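Local structure of methylenetetrahydrofolate--tRNA-(uracil-5-)-methyltransferase TrmFO (Thermus thermophilus, 3G5S) at residues A[172-180]-A[243-251]. The protein probably catalyses, with FAD as cofactor, the folate-dependent methylation of uridine 54 in tRNA to 5-methyluridine. Sequence-based numbering, arbitrary orientation.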
loop_
_atom_site.group_PDB
_atom_site.type_symbol
_atom_site.label_atom_id
_atom_site.label_comp_id
_atom_site.label_asym_id
_atom_site.label_seq_id
_atom_site.Cartn_x
_atom_site.Cartn_y
_atom_site.Cartn_z
ATOM N N THR A 172 -21.776 20.227 2.716
ATOM C CA THR A 172 -23.098 20.722 3.094
ATOM C C THR A 172 -24.030 19.579 3.495
ATOM O O THR A 172 -25.129 19.816 3.995
ATOM C CB THR A 172 -23.768 21.543 1.969
ATOM O OG1 THR A 172 -24.149 20.673 0.895
ATOM C CG2 THR A 172 -22.835 22.635 1.448
ATOM N N LYS A 173 -23.594 18.344 3.272
ATOM C CA LYS A 173 -24.410 17.182 3.598
ATOM C C LYS A 173 -23.801 16.358 4.730
ATOM O O LYS A 173 -24.212 15.220 4.980
ATOM C CB LYS A 173 -24.630 16.320 2.354
ATOM C CG LYS A 173 -25.481 17.016 1.298
ATOM C CD LYS A 173 -25.615 16.192 0.030
ATOM C CE LYS A 173 -26.396 16.951 -1.034
ATOM N NZ LYS A 173 -27.772 17.302 -0.579
ATOM N N CYS A 174 -22.827 16.940 5.417
ATOM C CA CYS A 174 -22.189 16.276 6.549
ATOM C C CYS A 174 -22.109 17.183 7.764
ATOM O O CYS A 174 -22.289 18.391 7.664
ATOM C CB CYS A 174 -20.759 15.861 6.211
ATOM S SG CYS A 174 -20.457 15.241 4.569
ATOM N N PHE A 175 -21.813 16.589 8.913
ATOM C CA PHE A 175 -21.492 17.362 10.105
ATOM C C PHE A 175 -20.332 16.725 10.861
ATOM O O PHE A 175 -20.231 15.498 10.930
ATOM C CB PHE A 175 -22.723 17.583 10.998
ATOM C CG PHE A 175 -23.337 16.319 11.548
ATOM C CD1 PHE A 175 -24.286 15.609 10.822
ATOM C CD2 PHE A 175 -23.001 15.870 12.814
ATOM C CE1 PHE A 175 -24.868 14.464 11.345
ATOM C CE2 PHE A 175 -23.576 14.732 13.338
ATOM C CZ PHE A 175 -24.511 14.024 12.602
ATOM N N ARG A 176 -19.439 17.563 11.385
ATOM C CA ARG A 176 -18.306 17.093 12.174
ATOM C C ARG A 176 -18.757 16.889 13.609
ATOM O O ARG A 176 -19.275 17.808 14.243
ATOM C CB ARG A 176 -17.153 18.110 12.167
ATOM C CG ARG A 176 -16.281 18.154 10.908
ATOM C CD ARG A 176 -15.319 16.962 10.779
ATOM N NE ARG A 176 -14.116 17.048 11.614
ATOM C CZ ARG A 176 -12.939 17.518 11.203
ATOM N NH1 ARG A 176 -12.791 17.971 9.966
ATOM N NH2 ARG A 176 -11.906 17.538 12.035
ATOM N N ALA A 177 -18.548 15.688 14.126
ATOM C CA ALA A 177 -18.885 15.395 15.505
ATOM C C ALA A 177 -18.318 14.058 15.922
ATOM O O ALA A 177 -18.171 13.141 15.109
ATOM C CB ALA A 177 -20.389 15.407 15.707
ATOM N N GLY A 178 -17.972 13.972 17.196
ATOM C CA GLY A 178 -17.717 12.699 17.824
ATOM C C GLY A 178 -18.992 12.378 18.563
ATOM O O GLY A 178 -19.782 13.276 18.862
ATOM N N ARG A 179 -19.218 11.105 18.841
ATOM C CA ARG A 179 -20.398 10.715 19.594
ATOM C C ARG A 179 -20.349 11.327 20.991
ATOM O O ARG A 179 -19.278 11.449 21.590
ATOM C CB ARG A 179 -20.495 9.194 19.678
ATOM C CG ARG A 179 -20.440 8.512 18.323
ATOM C CD ARG A 179 -20.577 7.018 18.478
ATOM N NE ARG A 179 -20.240 6.281 17.264
ATOM C CZ ARG A 179 -21.071 6.102 16.242
ATOM N NH1 ARG A 179 -22.290 6.623 16.272
ATOM N NH2 ARG A 179 -20.677 5.406 15.187
ATOM N N TYR A 180 -21.510 11.728 21.497
ATOM C CA TYR A 180 -21.611 12.294 22.839
ATOM C C TYR A 180 -20.699 13.505 23.016
ATOM O O TYR A 180 -20.247 13.800 24.124
ATOM C CB TYR A 180 -21.291 11.229 23.888
ATOM C CG TYR A 180 -22.191 10.018 23.805
ATOM C CD1 TYR A 180 -23.533 10.103 24.153
ATOM C CD2 TYR A 180 -21.701 8.792 23.380
ATOM C CE1 TYR A 180 -24.361 8.997 24.083
ATOM C CE2 TYR A 180 -22.522 7.680 23.305
ATOM C CZ TYR A 180 -23.852 7.791 23.658
ATOM O OH TYR A 180 -24.675 6.692 23.589
ATOM N N LYS A 243 -24.657 3.100 12.768
ATOM C CA LYS A 243 -25.417 3.530 13.944
ATOM C C LYS A 243 -25.270 5.030 14.212
ATOM O O LYS A 243 -24.193 5.589 14.038
ATOM C CB LYS A 243 -24.991 2.726 15.171
ATOM C CG LYS A 243 -23.599 3.037 15.673
ATOM C CD LYS A 243 -23.192 2.024 16.735
ATOM C CE LYS A 243 -21.789 2.282 17.241
ATOM N NZ LYS A 243 -21.376 1.275 18.251
ATOM N N PRO A 244 -26.360 5.686 14.637
ATOM C CA PRO A 244 -26.332 7.128 14.887
ATOM C C PRO A 244 -26.141 7.483 16.359
ATOM O O PRO A 244 -26.294 8.648 16.732
ATOM C CB PRO A 244 -27.726 7.552 14.433
ATOM C CG PRO A 244 -28.590 6.402 14.878
ATOM C CD PRO A 244 -27.739 5.161 14.660
ATOM N N VAL A 245 -25.810 6.482 17.172
ATOM C CA VAL A 245 -25.708 6.631 18.623
ATOM C C VAL A 245 -24.833 7.811 19.036
ATOM O O VAL A 245 -23.678 7.908 18.628
ATOM C CB VAL A 245 -25.156 5.349 19.272
ATOM C CG1 VAL A 245 -25.088 5.514 20.774
ATOM C CG2 VAL A 245 -26.021 4.159 18.898
ATOM N N GLY A 246 -25.393 8.706 19.844
ATOM C CA GLY A 246 -24.638 9.827 20.378
ATOM C C GLY A 246 -24.421 10.991 19.422
ATOM O O GLY A 246 -23.676 11.923 19.737
ATOM N N LEU A 247 -25.070 10.950 18.261
ATOM C CA LEU A 247 -24.945 12.018 17.271
ATOM C C LEU A 247 -26.231 12.824 17.158
ATOM O O LEU A 247 -27.332 12.280 17.278
ATOM C CB LEU A 247 -24.573 11.438 15.906
ATOM C CG LEU A 247 -23.259 10.656 15.832
ATOM C CD1 LEU A 247 -23.147 9.914 14.507
ATOM C CD2 LEU A 247 -22.067 11.577 16.045
ATOM N N VAL A 248 -26.077 14.123 16.935
ATOM C CA VAL A 248 -27.209 15.001 16.704
ATOM C C VAL A 248 -26.972 15.725 15.390
ATOM O O VAL A 248 -25.975 16.425 15.224
ATOM C CB VAL A 248 -27.394 16.019 17.849
ATOM C CG1 VAL A 248 -28.567 16.950 17.551
ATOM C CG2 VAL A 248 -27.603 15.296 19.172
ATOM N N ASP A 249 -27.889 15.537 14.448
ATOM C CA ASP A 249 -27.810 16.187 13.153
ATOM C C ASP A 249 -28.201 17.653 13.341
ATOM O O ASP A 249 -29.332 17.938 13.732
ATOM C CB ASP A 249 -28.774 15.491 12.191
ATOM C CG ASP A 249 -28.707 16.036 10.774
ATOM O OD1 ASP A 249 -28.095 17.099 10.551
ATOM O OD2 ASP A 249 -29.282 15.382 9.877
ATOM N N PRO A 250 -27.278 18.595 13.067
ATOM C CA PRO A 250 -27.613 20.008 13.295
ATOM C C PRO A 250 -28.811 20.467 12.478
ATOM O O PRO A 250 -29.469 21.434 12.846
ATOM C CB PRO A 250 -26.354 20.750 12.828
ATOM C CG PRO A 250 -25.261 19.749 12.934
ATOM C CD PRO A 250 -25.894 18.429 12.588
ATOM N N ARG A 251 -29.088 19.789 11.374
ATOM C CA ARG A 251 -30.190 20.205 10.528
ATOM C C ARG A 251 -31.550 19.854 11.126
ATOM O O ARG A 251 -32.516 20.575 10.931
ATOM C CB ARG A 251 -30.008 19.649 9.118
ATOM C CG ARG A 251 -28.748 20.190 8.460
ATOM C CD ARG A 251 -28.798 20.130 6.948
ATOM N NE ARG A 251 -27.605 20.734 6.363
ATOM C CZ ARG A 251 -27.504 22.016 6.029
ATOM N NH1 ARG A 251 -28.535 22.833 6.214
ATOM N NH2 ARG A 251 -26.375 22.480 5.505
HETATM O O HOH W 1 -22.171 14.390 19.354
HETATM O O HOH W 2 -21.781 5.229 12.769
#
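A type II beta turn, P244 to L247, in the loop between helix 236-239 and strand 258-264, meets the chain just after edge strand 175-176 of the antiparallel sheet, and R179 clamps it. The turn is closed by its own L247 N to P244 O bond. R179 NH1 donates to V245 O inside the turn (3.0 Å) and to K243 O just before it (3.1 Å). Both oxygens lie near the guanidinium plane. NH1 sits on a lone pair of V245 O in its carbonyl plane, but well above the carbonyl plane of K243. The R179 chain runs extended from CG to NE, which carries the guanidinium past V245 O to K243. K243 CE lies over one guanidinium face, and a water bridges R179 NH2 and K243 O. Shortening this arginine to an alanine would probably strip the carbonyls of V245 and K243 of the NH1 they share and leave the turn less firmly fixed.

G246 O accepts from Y180 N at 2.8 Å and from a water that also donates to G178 O. G246 CA sits over the centre of the Y180 ring, 3.8 Å from its centroid, as a CH-pi contact. G246 lies close against R179 and Y180, where even a CB would be tight, and the positive phi of G246 (78°) also favours glycine.

Further along, F175 is buried. With CG between the backbone N and carbonyl carbon (chi1 62°), its ring lies against the 248-250 chain. P250 CD, 3.8 Å from the ring centroid, and D249 CA pack over one face, while L247 CB meets the edge. D249 OD1 accepts from R251 N, forming an Asx turn. R251 NH2 reaches T172 O only weakly, at 3.3 Å.

The loop is held by backbone carbonyls at the R179 end and by apolar packing at F175.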